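Local coordinates for protein geranyltranstransferase (Legionella pneumophila subsp. pneumophila, PDB 3LOM) that probably catalyses chain elongation of isoprenoid diphosphates, making farnesyl diphosphate and possibly geranylgeranyl diphosphate in a magnesium-dependent reaction, at residues 12-17 against 49-54; 57-62 against 74-79; 165-170 against 182-187; 223-228 against 268-273. One frame throughout, in Å; residues are numbered along the deposited sequence. Where two conformers were deposited one is given.

Contact 1. Residues 12-17 against 49-54; sequences VIDKYT and GGKRIR. With PO4 (phosphate ion), chain C.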
loop_
_atom_site.group_PDB
_atom_site.type_symbol
_atom_site.label_atom_id
_atom_site.label_comp_id
_atom_site.label_asym_id
_atom_site.label_seq_id
_atom_site.Cartn_x
_atom_site.Cartn_y
_atom_site.Cartn_z
ATOM N N VAL A 12 32.064 5.369 3.420
ATOM C CA VAL A 12 31.191 4.191 3.496
ATOM C C VAL A 12 29.713 4.608 3.429
ATOM O O VAL A 12 28.914 3.982 2.728
ATOM C CB VAL A 12 31.523 3.315 4.753
ATOM C CG1 VAL A 12 30.331 2.486 5.221
ATOM C CG2 VAL A 12 32.712 2.406 4.471
ATOM N N ILE A 13 29.384 5.693 4.129
ATOM C CA ILE A 13 28.053 6.307 4.083
ATOM C C ILE A 13 27.749 6.873 2.686
ATOM O O ILE A 13 26.659 6.653 2.148
ATOM C CB ILE A 13 27.904 7.405 5.179
ATOM C CG1 ILE A 13 28.187 6.815 6.567
ATOM C CG2 ILE A 13 26.513 8.049 5.144
ATOM C CD1 ILE A 13 28.689 7.822 7.592
ATOM N N ASP A 14 28.727 7.575 2.106
ATOM C CA ASP A 14 28.618 8.137 0.752
ATOM C C ASP A 14 28.377 7.062 -0.305
ATOM O O ASP A 14 27.573 7.252 -1.219
ATOM C CB ASP A 14 29.880 8.931 0.392
ATOM C CG ASP A 14 30.114 10.129 1.307
ATOM O OD1 ASP A 14 29.133 10.810 1.683
ATOM O OD2 ASP A 14 31.289 10.399 1.639
ATOM N N LYS A 15 29.068 5.933 -0.151
ATOM C CA LYS A 15 28.992 4.806 -1.078
ATOM C C LYS A 15 27.658 4.081 -0.984
ATOM O O LYS A 15 27.179 3.530 -1.978
ATOM C CB LYS A 15 30.126 3.814 -0.795
ATOM C CG LYS A 15 30.711 3.135 -2.027
ATOM C CD LYS A 15 31.788 3.999 -2.676
ATOM C CE LYS A 15 32.427 3.297 -3.862
ATOM N NZ LYS A 15 33.514 4.125 -4.448
ATOM N N TYR A 16 27.069 4.073 0.212
ATOM C CA TYR A 16 25.783 3.413 0.441
ATOM C C TYR A 16 24.593 4.132 -0.210
ATOM O O TYR A 16 23.690 3.471 -0.715
ATOM C CB TYR A 16 25.539 3.166 1.938
ATOM C CG TYR A 16 26.156 1.880 2.471
ATOM C CD1 TYR A 16 26.097 0.693 1.734
ATOM C CD2 TYR A 16 26.771 1.841 3.723
ATOM C CE1 TYR A 16 26.648 -0.493 2.222
ATOM C CE2 TYR A 16 27.326 0.658 4.220
ATOM C CZ TYR A 16 27.261 -0.501 3.466
ATOM O OH TYR A 16 27.805 -1.670 3.952
ATOM N N THR A 17 24.603 5.467 -0.206
ATOM C CA THR A 17 23.607 6.267 -0.945
ATOM C C THR A 17 23.677 5.979 -2.452
ATOM O O THR A 17 22.659 5.639 -3.075
ATOM C CB THR A 17 23.791 7.793 -0.713
ATOM O OG1 THR A 17 23.767 8.077 0.689
ATOM C CG2 THR A 17 22.690 8.602 -1.412
ATOM N N GLY A 49 19.028 15.269 -4.144
ATOM C CA GLY A 49 20.345 15.483 -3.551
ATOM C C GLY A 49 20.342 15.165 -2.065
ATOM O O GLY A 49 19.279 14.979 -1.457
ATOM N N GLY A 50 21.536 15.101 -1.480
ATOM C CA GLY A 50 21.699 14.696 -0.083
ATOM C C GLY A 50 21.496 13.201 0.110
ATOM O O GLY A 50 21.344 12.451 -0.860
ATOM N N LYS A 51 21.486 12.765 1.367
ATOM C CA LYS A 51 21.312 11.342 1.679
ATOM C C LYS A 51 19.988 11.002 2.378
ATOM O O LYS A 51 19.400 11.834 3.076
ATOM C CB LYS A 51 22.522 10.754 2.441
ATOM C CG LYS A 51 23.578 11.750 2.944
ATOM C CD LYS A 51 24.723 11.919 1.936
ATOM C CE LYS A 51 25.955 12.557 2.568
ATOM N NZ LYS A 51 26.728 11.585 3.398
ATOM N N ARG A 52 19.533 9.774 2.149
ATOM C CA ARG A 52 18.302 9.252 2.740
ATOM C C ARG A 52 18.664 8.317 3.902
ATOM O O ARG A 52 19.255 7.252 3.687
ATOM C CB ARG A 52 17.478 8.487 1.695
ATOM C CG ARG A 52 17.726 8.867 0.228
ATOM C CD ARG A 52 16.721 9.888 -0.301
ATOM N NE ARG A 52 17.222 11.258 -0.242
ATOM C CZ ARG A 52 16.815 12.163 0.640
ATOM N NH1 ARG A 52 15.893 11.846 1.541
ATOM N NH2 ARG A 52 17.327 13.387 0.617
ATOM N N ILE A 53 18.306 8.718 5.123
ATOM C CA ILE A 53 18.736 8.026 6.353
ATOM C C ILE A 53 18.301 6.556 6.532
ATOM O O ILE A 53 19.107 5.727 6.964
ATOM C CB ILE A 53 18.480 8.901 7.641
ATOM C CG1 ILE A 53 19.236 8.355 8.858
ATOM C CG2 ILE A 53 16.986 9.083 7.930
ATOM C CD1 ILE A 53 20.747 8.379 8.711
ATOM N N ARG A 54 17.063 6.227 6.166
ATOM C CA ARG A 54 16.546 4.859 6.337
ATOM C C ARG A 54 17.302 3.738 5.581
ATOM O O ARG A 54 17.608 2.714 6.200
ATOM C CB ARG A 54 15.025 4.787 6.112
ATOM C CG ARG A 54 14.217 5.451 7.215
ATOM C CD ARG A 54 12.917 6.038 6.689
ATOM N NE ARG A 54 12.258 6.897 7.674
ATOM C CZ ARG A 54 12.516 8.192 7.850
ATOM N NH1 ARG A 54 11.857 8.882 8.777
ATOM N NH2 ARG A 54 13.430 8.805 7.107
HETATM P P PO4 C . 15.162 11.881 5.346
HETATM O O1 PO4 C . 15.882 13.101 5.865
HETATM O O2 PO4 C . 14.399 12.242 4.090
HETATM O O3 PO4 C . 16.163 10.793 5.036
HETATM O O4 PO4 C . 14.202 11.403 6.411
#
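Lys51, which meets Asp14 and Thr17 of helix 5-28, belongs to the Gly-Gly-Lys-Arg-Ile-Arg motif (49-54), the family signature that in related synthases helps hold the diphosphate of isopentenyl diphosphate. Its chain turns about CB-CG (chi2 -94°) and again about CD-CE (chi4 77°), crossing Thr17 at about a right angle. Thr17 OG1 sits 3.4 Å from Lys51 CB. Further out, Lys51 NZ forms a salt bridge of 3.1 Å with Asp14 OD1, meeting the oxygen nearly head-on, and lies near the methyl Ile13 CG2. The rest of the motif faces a phosphate ion, probably from the crystallisation liquor. Ile53 N, at the start of helix 53-64, donates to phosphate O3 at 3.0 Å, and Arg54 NH2 to O4 at 2.8 Å, from the guanidinium edge. In the conformer given, Arg52 NH1 adds a weak bond to O2, while its NH2 donates to Gly49 O at 3.3 Å, close to the guanidinium plane. The lysine charge is thus engaged by Asp14 here, whereas two arginines and a helix N terminus probably stabilise the bound anion, consistent with a site for a substrate phosphate.

Contact 2. Residues 57-62 against 74-79; sequences LVYLAG and IIAAAL
Val58 stands between three side chains of the facing helix and divides its two methyls among them. CG1, anti to the backbone N (chi1 167°), lies 3.8 Å from Ala76 CB and 4.1 Å from Ile75 CG2. The other methyl, CG2, turns toward the next helical turn and meets Leu79 CD1 at 3.5 Å, a carbon pair closer than usual van der Waals contact; the two side chains run slantwise to each other. The helices 53-64 and 69-91 follow one another through a short connection and form an antiparallel hairpin within the all-helical isoprenoid synthase fold, their local axes 9.4 Å apart at 151°. Val58 and Ala76 have the nearest CA atoms, 5.9 Å apart, the small alanine letting the backbones come together at this level. Tyr59 approaches from one flank, its ring carbon CE2 4.3 Å from Ala76 CB, an oblique approach. Its hydroxyl bonds to Asp73, one residue before segment 74-79, and its ring stacks on Tyr16 of helix 5-28. Cys196 of helix 178-201 touches both Val58 and Leu79, and Met199 of that helix touches both Ile75 and Leu79.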
loop_
_atom_site.group_PDB
_atom_site.type_symbol
_atom_site.label_atom_id
_atom_site.label_comp_id
_atom_site.label_asym_id
_atom_site.label_seq_id
_atom_site.Cartn_x
_atom_site.Cartn_y
_atom_site.Cartn_z
ATOM N N LEU A 57 20.728 3.142 7.378
ATOM C CA LEU A 57 20.533 2.404 8.631
ATOM C C LEU A 57 20.337 0.921 8.377
ATOM O O LEU A 57 20.899 0.102 9.092
ATOM C CB LEU A 57 19.351 2.962 9.429
ATOM C CG LEU A 57 19.501 4.371 9.999
ATOM C CD1 LEU A 57 18.141 4.921 10.413
ATOM C CD2 LEU A 57 20.497 4.414 11.156
ATOM N N VAL A 58 19.558 0.592 7.347
ATOM C CA VAL A 58 19.435 -0.783 6.850
ATOM C C VAL A 58 20.787 -1.409 6.475
ATOM O O VAL A 58 21.069 -2.550 6.850
ATOM C CB VAL A 58 18.454 -0.847 5.653
ATOM C CG1 VAL A 58 18.541 -2.174 4.903
ATOM C CG2 VAL A 58 17.060 -0.630 6.142
ATOM N N TYR A 59 21.618 -0.652 5.759
ATOM C CA TYR A 59 22.933 -1.139 5.335
ATOM C C TYR A 59 23.871 -1.346 6.510
ATOM O O TYR A 59 24.532 -2.374 6.597
ATOM C CB TYR A 59 23.574 -0.194 4.311
ATOM C CG TYR A 59 22.986 -0.308 2.919
ATOM C CD1 TYR A 59 22.913 -1.544 2.273
ATOM C CD2 TYR A 59 22.522 0.818 2.240
ATOM C CE1 TYR A 59 22.378 -1.657 0.996
ATOM C CE2 TYR A 59 21.984 0.713 0.961
ATOM C CZ TYR A 59 21.918 -0.527 0.346
ATOM O OH TYR A 59 21.391 -0.639 -0.918
ATOM N N LEU A 60 23.901 -0.376 7.419
ATOM C CA LEU A 60 24.801 -0.403 8.569
ATOM C C LEU A 60 24.411 -1.429 9.635
ATOM O O LEU A 60 25.284 -2.082 10.215
ATOM C CB LEU A 60 24.931 0.991 9.177
ATOM C CG LEU A 60 25.687 1.996 8.308
ATOM C CD1 LEU A 60 25.870 3.312 9.038
ATOM C CD2 LEU A 60 27.032 1.427 7.892
ATOM N N ALA A 61 23.109 -1.572 9.876
ATOM C CA ALA A 61 22.595 -2.587 10.792
ATOM C C ALA A 61 22.726 -3.977 10.189
ATOM O O ALA A 61 22.946 -4.953 10.910
ATOM C CB ALA A 61 21.143 -2.306 11.159
ATOM N N GLY A 62 22.583 -4.056 8.867
ATOM C CA GLY A 62 22.725 -5.315 8.139
ATOM C C GLY A 62 24.146 -5.851 8.134
ATOM O O GLY A 62 24.356 -7.064 8.138
ATOM N N ILE A 74 17.375 -4.642 -1.354
ATOM C CA ILE A 74 15.937 -4.847 -1.495
ATOM C C ILE A 74 15.167 -4.243 -0.325
ATOM O O ILE A 74 14.196 -3.504 -0.540
ATOM C CB ILE A 74 15.606 -6.353 -1.625
ATOM C CG1 ILE A 74 16.339 -6.947 -2.831
ATOM C CG2 ILE A 74 14.102 -6.576 -1.740
ATOM C CD1 ILE A 74 16.580 -8.441 -2.743
ATOM N N ILE A 75 15.619 -4.542 0.897
ATOM C CA ILE A 75 14.965 -4.057 2.121
ATOM C C ILE A 75 14.982 -2.534 2.189
ATOM O O ILE A 75 13.947 -1.914 2.458
ATOM C CB ILE A 75 15.569 -4.689 3.419
ATOM C CG1 ILE A 75 15.364 -6.211 3.419
ATOM C CG2 ILE A 75 14.940 -4.060 4.679
ATOM C CD1 ILE A 75 15.964 -6.942 4.618
ATOM N N ALA A 76 16.145 -1.951 1.901
ATOM C CA ALA A 76 16.337 -0.499 1.859
ATOM C C ALA A 76 15.531 0.216 0.765
ATOM O O ALA A 76 15.140 1.374 0.934
ATOM C CB ALA A 76 17.811 -0.184 1.697
ATOM N N ALA A 77 15.298 -0.471 -0.353
ATOM C CA ALA A 77 14.510 0.084 -1.447
ATOM C C ALA A 77 13.051 0.167 -1.033
ATOM O O ALA A 77 12.410 1.208 -1.202
ATOM C CB ALA A 77 14.657 -0.766 -2.708
ATOM N N ALA A 78 12.548 -0.938 -0.482
ATOM C CA ALA A 78 11.186 -1.028 0.040
ATOM C C ALA A 78 10.908 -0.003 1.132
ATOM O O ALA A 78 9.839 0.607 1.158
ATOM C CB ALA A 78 10.928 -2.412 0.550
ATOM N N LEU A 79 11.880 0.207 2.013
ATOM C CA LEU A 79 11.763 1.238 3.036
ATOM C C LEU A 79 11.718 2.649 2.508
ATOM O O LEU A 79 10.928 3.458 3.000
ATOM C CB LEU A 79 12.902 1.142 4.028
ATOM C CG LEU A 79 12.482 0.699 5.413
ATOM C CD1 LEU A 79 13.722 0.258 6.077
ATOM C CD2 LEU A 79 11.812 1.813 6.208
#

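Contact 3. Residues 165-170 against 182-187; sequences SLDLSE and REIHLL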
loop_
_atom_site.group_PDB
_atom_site.type_symbol
_atom_site.label_atom_id
_atom_site.label_comp_id
_atom_site.label_asym_id
_atom_site.label_seq_id
_atom_site.Cartn_x
_atom_site.Cartn_y
_atom_site.Cartn_z
ATOM N N SER A 165 -2.578 10.946 11.089
ATOM C CA SER A 165 -3.937 11.405 11.421
ATOM C C SER A 165 -3.996 12.136 12.764
ATOM O O SER A 165 -4.594 13.214 12.863
ATOM C CB SER A 165 -4.919 10.227 11.417
ATOM O OG SER A 165 -6.208 10.623 11.862
ATOM N N LEU A 166 -3.348 11.565 13.779
ATOM C CA LEU A 166 -3.314 12.185 15.108
ATOM C C LEU A 166 -2.375 13.386 15.150
ATOM O O LEU A 166 -2.606 14.325 15.915
ATOM C CB LEU A 166 -2.944 11.169 16.200
ATOM C CG LEU A 166 -3.999 10.128 16.585
ATOM C CD1 LEU A 166 -3.367 8.997 17.369
ATOM C CD2 LEU A 166 -5.154 10.739 17.369
ATOM N N ASP A 167 -1.328 13.358 14.324
ATOM C CA ASP A 167 -0.428 14.503 14.179
ATOM C C ASP A 167 -1.184 15.723 13.639
ATOM O O ASP A 167 -0.946 16.843 14.063
ATOM C CB ASP A 167 0.747 14.152 13.261
ATOM C CG ASP A 167 1.829 15.219 13.243
ATOM O OD1 ASP A 167 2.908 14.975 13.811
ATOM O OD2 ASP A 167 1.616 16.293 12.649
ATOM N N LEU A 168 -2.096 15.490 12.705
ATOM C CA LEU A 168 -2.874 16.568 12.124
ATOM C C LEU A 168 -4.009 17.045 13.030
ATOM O O LEU A 168 -4.183 18.248 13.210
ATOM C CB LEU A 168 -3.415 16.153 10.758
ATOM C CG LEU A 168 -2.350 15.980 9.675
ATOM C CD1 LEU A 168 -2.989 15.401 8.437
ATOM C CD2 LEU A 168 -1.612 17.294 9.365
ATOM N N SER A 169 -4.767 16.114 13.604
ATOM C CA SER A 169 -5.941 16.480 14.405
ATOM C C SER A 169 -5.624 16.982 15.816
ATOM O O SER A 169 -6.220 17.966 16.263
ATOM C CB SER A 169 -6.969 15.342 14.446
ATOM O OG SER A 169 -6.452 14.196 15.102
ATOM N N GLU A 170 -4.688 16.328 16.508
ATOM C CA GLU A 170 -4.433 16.653 17.925
ATOM C C GLU A 170 -3.432 17.772 18.170
ATOM O O GLU A 170 -3.616 18.561 19.098
ATOM C CB GLU A 170 -4.015 15.420 18.741
ATOM C CG GLU A 170 -4.939 14.228 18.624
ATOM C CD GLU A 170 -6.405 14.596 18.757
ATOM O OE1 GLU A 170 -7.160 14.381 17.781
ATOM O OE2 GLU A 170 -6.800 15.105 19.829
ATOM N N ARG A 182 4.791 11.994 22.549
ATOM C CA ARG A 182 5.727 10.889 22.372
ATOM C C ARG A 182 5.088 9.710 21.639
ATOM O O ARG A 182 5.751 9.027 20.856
ATOM C CB ARG A 182 6.298 10.444 23.721
ATOM C CG ARG A 182 7.427 11.331 24.223
ATOM C CD ARG A 182 7.776 11.025 25.673
ATOM N NE ARG A 182 9.212 11.163 25.929
ATOM C CZ ARG A 182 10.119 10.213 25.687
ATOM N NH1 ARG A 182 11.399 10.438 25.956
ATOM N NH2 ARG A 182 9.756 9.033 25.179
ATOM N N GLU A 183 3.800 9.487 21.885
ATOM C CA GLU A 183 3.063 8.401 21.245
ATOM C C GLU A 183 2.791 8.678 19.760
ATOM O O GLU A 183 2.993 7.802 18.919
ATOM C CB GLU A 183 1.761 8.111 22.017
ATOM C CG GLU A 183 0.840 7.039 21.412
ATOM C CD GLU A 183 1.463 5.639 21.352
ATOM O OE1 GLU A 183 1.000 4.830 20.515
ATOM O OE2 GLU A 183 2.400 5.338 22.132
ATOM N N ILE A 184 2.343 9.898 19.462
ATOM C CA ILE A 184 2.082 10.354 18.098
ATOM C C ILE A 184 3.306 10.203 17.176
ATOM O O ILE A 184 3.190 9.642 16.080
ATOM C CB ILE A 184 1.519 11.805 18.098
ATOM C CG1 ILE A 184 0.060 11.794 18.572
ATOM C CG2 ILE A 184 1.601 12.425 16.711
ATOM C CD1 ILE A 184 -0.416 13.089 19.205
ATOM N N HIS A 185 4.468 10.660 17.645
ATOM C CA HIS A 185 5.722 10.553 16.894
ATOM C C HIS A 185 6.239 9.123 16.743
ATOM O O HIS A 185 6.861 8.792 15.727
ATOM C CB HIS A 185 6.801 11.440 17.515
ATOM C CG HIS A 185 6.560 12.904 17.316
ATOM N ND1 HIS A 185 6.316 13.456 16.076
ATOM C CD2 HIS A 185 6.540 13.932 18.195
ATOM C CE1 HIS A 185 6.137 14.759 16.204
ATOM N NE2 HIS A 185 6.281 15.075 17.479
ATOM N N LEU A 186 5.980 8.284 17.746
ATOM C CA LEU A 186 6.324 6.864 17.679
ATOM C C LEU A 186 5.485 6.173 16.608
ATOM O O LEU A 186 5.992 5.339 15.864
ATOM C CB LEU A 186 6.130 6.174 19.042
ATOM C CG LEU A 186 6.181 4.632 19.110
ATOM C CD1 LEU A 186 7.519 4.053 18.625
ATOM C CD2 LEU A 186 5.860 4.124 20.512
ATOM N N LEU A 187 4.208 6.533 16.522
ATOM C CA LEU A 187 3.341 5.930 15.519
ATOM C C LEU A 187 3.671 6.444 14.116
ATOM O O LEU A 187 3.720 5.659 13.177
ATOM C CB LEU A 187 1.864 6.155 15.853
ATOM C CG LEU A 187 1.308 5.556 17.143
ATOM C CD1 LEU A 187 0.025 6.278 17.521
ATOM C CD2 LEU A 187 1.095 4.052 17.031
#
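Ile184 pushes between Leu166 and Asp167 and meets a different neighbour with each of its branches. CG1 lies 3.9 Å from Leu166 CB. CG2, anti to the backbone N, reaches across to the backbone of the other helix, 3.9 Å from Asp167 CA, and crosses the Asp167 side chain at about a right angle. The terminal CD1 extends to Glu170 CB, 4.3 Å away. One turn along helix 178-201, Leu187 CD1 meets Leu166 CD1 at 4.3 Å, so Leu166 overlaps two residues spaced on the same side of that helix. On the far flank, Asp167, its CG also anti to N (chi1 -171°), brings OD1 to 4.0 Å from His185 CE1; carboxylate and imidazole planes stand 65° apart, and the approach to the ring is oblique. The same carboxylate has a long, weak ion pair with Lys188, while Glu170 forms a salt bridge with Lys173. Leu166 and Leu187 also pack on Ala35 and Pro34 of the second subunit. The arrangement is a largely apolar seam, with Asp167 and His185 at one flank, between two successive, roughly antiparallel helices (local axes at 138°) of the all-helical isoprenoid synthase fold, where they border the dimer interface.

Contact 4. Residues 223-228 against 268-273; sequences GLVFQM and EEIAVH
Leu224 reaches over the imidazole of His273, placing CD2 above one face of the ring. This CH-pi contact is 3.9 Å from Leu224 CD2 to the ring centroid, 25° off the normal and displaced toward the rim, with His273 CE1 the closest ring atom. Val225 comes next, at the closest backbone approach: its CG2, anti to the backbone N, fits against the backbone of Ile270, 3.6 Å from Ile270 O, and also touches Ile270 CG2 and His273 CB. A turn later Met228 sends an extended chain across the histidine at about a right angle. Its methyl CE lies 3.6 Å from His273 CD2, and its sulfur SD stands obliquely 4.7 Å from the ring centroid, a sulfur-aromatic contact. The same methyl is 3.3 Å from Glu269 OE1, while Met228 CB packs on Ile270 CD1 at 3.7 Å. Leucine and methionine thus border the imidazole, and a hydrogen bond between its ND1 and His221 ND1 helps fix the ring's rotation. Arg182 of helix 178-201 touches both Leu224 and His273. The local axes run nearly antiparallel, at 157° and 9.6 Å apart at the closest. This is side-by-side helix packing in the isoprenoid synthase fold, binding helix 263-279 to helix 209-236, which just beyond residue 228 carries the sequence Asp-Asp-Tyr-Leu-Asp, the second aspartate-rich motif, in relatives a magnesium-diphosphate site.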
loop_
_atom_site.group_PDB
_atom_site.type_symbol
_atom_site.label_atom_id
_atom_site.label_comp_id
_atom_site.label_asym_id
_atom_site.label_seq_id
_atom_site.Cartn_x
_atom_site.Cartn_y
_atom_site.Cartn_z
ATOM N N GLY A 223 14.968 7.317 16.455
ATOM C CA GLY A 223 13.709 7.795 15.883
ATOM C C GLY A 223 13.043 8.891 16.691
ATOM O O GLY A 223 12.370 9.768 16.140
ATOM N N LEU A 224 13.240 8.837 18.004
ATOM C CA LEU A 224 12.744 9.852 18.917
ATOM C C LEU A 224 13.571 11.130 18.815
ATOM O O LEU A 224 13.018 12.220 18.651
ATOM C CB LEU A 224 12.768 9.307 20.348
ATOM C CG LEU A 224 12.455 10.193 21.551
ATOM C CD1 LEU A 224 11.074 10.840 21.461
ATOM C CD2 LEU A 224 12.580 9.367 22.820
ATOM N N VAL A 225 14.891 10.986 18.889
ATOM C CA VAL A 225 15.800 12.141 18.915
ATOM C C VAL A 225 15.833 12.966 17.608
ATOM O O VAL A 225 16.086 14.173 17.653
ATOM C CB VAL A 225 17.231 11.739 19.409
ATOM C CG1 VAL A 225 18.069 11.133 18.289
ATOM C CG2 VAL A 225 17.937 12.916 20.068
ATOM N N PHE A 226 15.556 12.329 16.463
ATOM C CA PHE A 226 15.456 13.045 15.177
ATOM C C PHE A 226 14.343 14.087 15.230
ATOM O O PHE A 226 14.514 15.226 14.786
ATOM C CB PHE A 226 15.184 12.088 14.010
ATOM C CG PHE A 226 16.359 11.232 13.621
ATOM C CD1 PHE A 226 17.663 11.587 13.970
ATOM C CD2 PHE A 226 16.158 10.075 12.875
ATOM C CE1 PHE A 226 18.738 10.786 13.602
ATOM C CE2 PHE A 226 17.224 9.271 12.499
ATOM C CZ PHE A 226 18.516 9.628 12.858
ATOM N N GLN A 227 13.214 13.679 15.805
ATOM C CA GLN A 227 12.051 14.539 15.982
ATOM C C GLN A 227 12.267 15.634 17.023
ATOM O O GLN A 227 11.736 16.742 16.883
ATOM C CB GLN A 227 10.839 13.688 16.350
ATOM C CG GLN A 227 9.534 14.371 16.087
ATOM C CD GLN A 227 9.338 14.756 14.628
ATOM O OE1 GLN A 227 9.623 13.975 13.717
ATOM N NE2 GLN A 227 8.848 15.972 14.406
ATOM N N MET A 228 13.035 15.313 18.067
ATOM C CA MET A 228 13.492 16.310 19.036
ATOM C C MET A 228 14.348 17.361 18.326
ATOM O O MET A 228 14.130 18.562 18.496
ATOM C CB MET A 228 14.286 15.654 20.173
ATOM C CG MET A 228 13.449 14.965 21.235
ATOM S SD MET A 228 14.452 14.127 22.482
ATOM C CE MET A 228 13.159 13.398 23.472
ATOM N N GLU A 268 19.637 19.029 26.364
ATOM C CA GLU A 268 20.049 17.883 27.165
ATOM C C GLU A 268 19.282 16.621 26.784
ATOM O O GLU A 268 19.872 15.544 26.738
ATOM C CB GLU A 268 19.934 18.178 28.665
ATOM C CG GLU A 268 20.631 17.152 29.574
ATOM C CD GLU A 268 22.149 17.130 29.419
ATOM O OE1 GLU A 268 22.744 18.180 29.099
ATOM O OE2 GLU A 268 22.753 16.056 29.625
ATOM N N GLU A 269 17.988 16.760 26.489
ATOM C CA GLU A 269 17.183 15.641 25.980
ATOM C C GLU A 269 17.792 15.055 24.703
ATOM O O GLU A 269 17.909 13.831 24.589
ATOM C CB GLU A 269 15.725 16.055 25.747
ATOM C CG GLU A 269 14.858 16.072 27.000
ATOM C CD GLU A 269 14.165 14.741 27.290
ATOM O OE1 GLU A 269 14.331 13.773 26.517
ATOM O OE2 GLU A 269 13.446 14.660 28.307
ATOM N N ILE A 270 18.192 15.934 23.772
ATOM C CA ILE A 270 18.974 15.548 22.584
ATOM C C ILE A 270 20.214 14.747 23.000
ATOM O O ILE A 270 20.429 13.631 22.522
ATOM C CB ILE A 270 19.480 16.775 21.745
ATOM C CG1 ILE A 270 18.388 17.832 21.512
ATOM C CG2 ILE A 270 20.125 16.324 20.429
ATOM C CD1 ILE A 270 17.471 17.604 20.344
ATOM N N ALA A 271 21.004 15.328 23.904
ATOM C CA ALA A 271 22.280 14.753 24.332
ATOM C C ALA A 271 22.127 13.395 25.006
ATOM O O ALA A 271 22.831 12.449 24.644
ATOM C CB ALA A 271 23.032 15.722 25.241
ATOM N N VAL A 272 21.197 13.303 25.958
ATOM C CA VAL A 272 20.977 12.070 26.721
ATOM C C VAL A 272 20.529 10.937 25.802
ATOM O O VAL A 272 21.056 9.827 25.891
ATOM C CB VAL A 272 19.961 12.245 27.899
ATOM C CG1 VAL A 272 19.857 10.967 28.716
ATOM C CG2 VAL A 272 20.369 13.377 28.816
ATOM N N HIS A 273 19.589 11.228 24.905
ATOM C CA HIS A 273 19.045 10.199 24.009
ATOM C C HIS A 273 20.049 9.682 22.972
ATOM O O HIS A 273 20.055 8.482 22.658
ATOM C CB HIS A 273 17.738 10.658 23.364
ATOM C CG HIS A 273 16.553 10.524 24.266
ATOM N ND1 HIS A 273 15.998 9.303 24.585
ATOM C CD2 HIS A 273 15.828 11.452 24.933
ATOM C CE1 HIS A 273 14.984 9.484 25.411
ATOM N NE2 HIS A 273 14.855 10.780 25.632
#

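Overall arrangement
From the N terminus, contact 1 returns the loop before helix 53-64 to helix 5-28, closing a first excursion of 31 residues. Contact 2 then closes the short hairpin of helices 53-64 and 69-91, sharing the former with contact 1; Tyr16 and Tyr59 join the two. Much later, contact 3 closes the turn between helices 160-169 and 178-201, on the other side of the chain's centre from contacts 1 and 2. Contact 4 spans the longest gap, from helix 209-236 to helix 263-279, and meets contact 3 through Arg182 and contact 1 through Phe226 on Ile53. All four lie in series; none nests or crosses another.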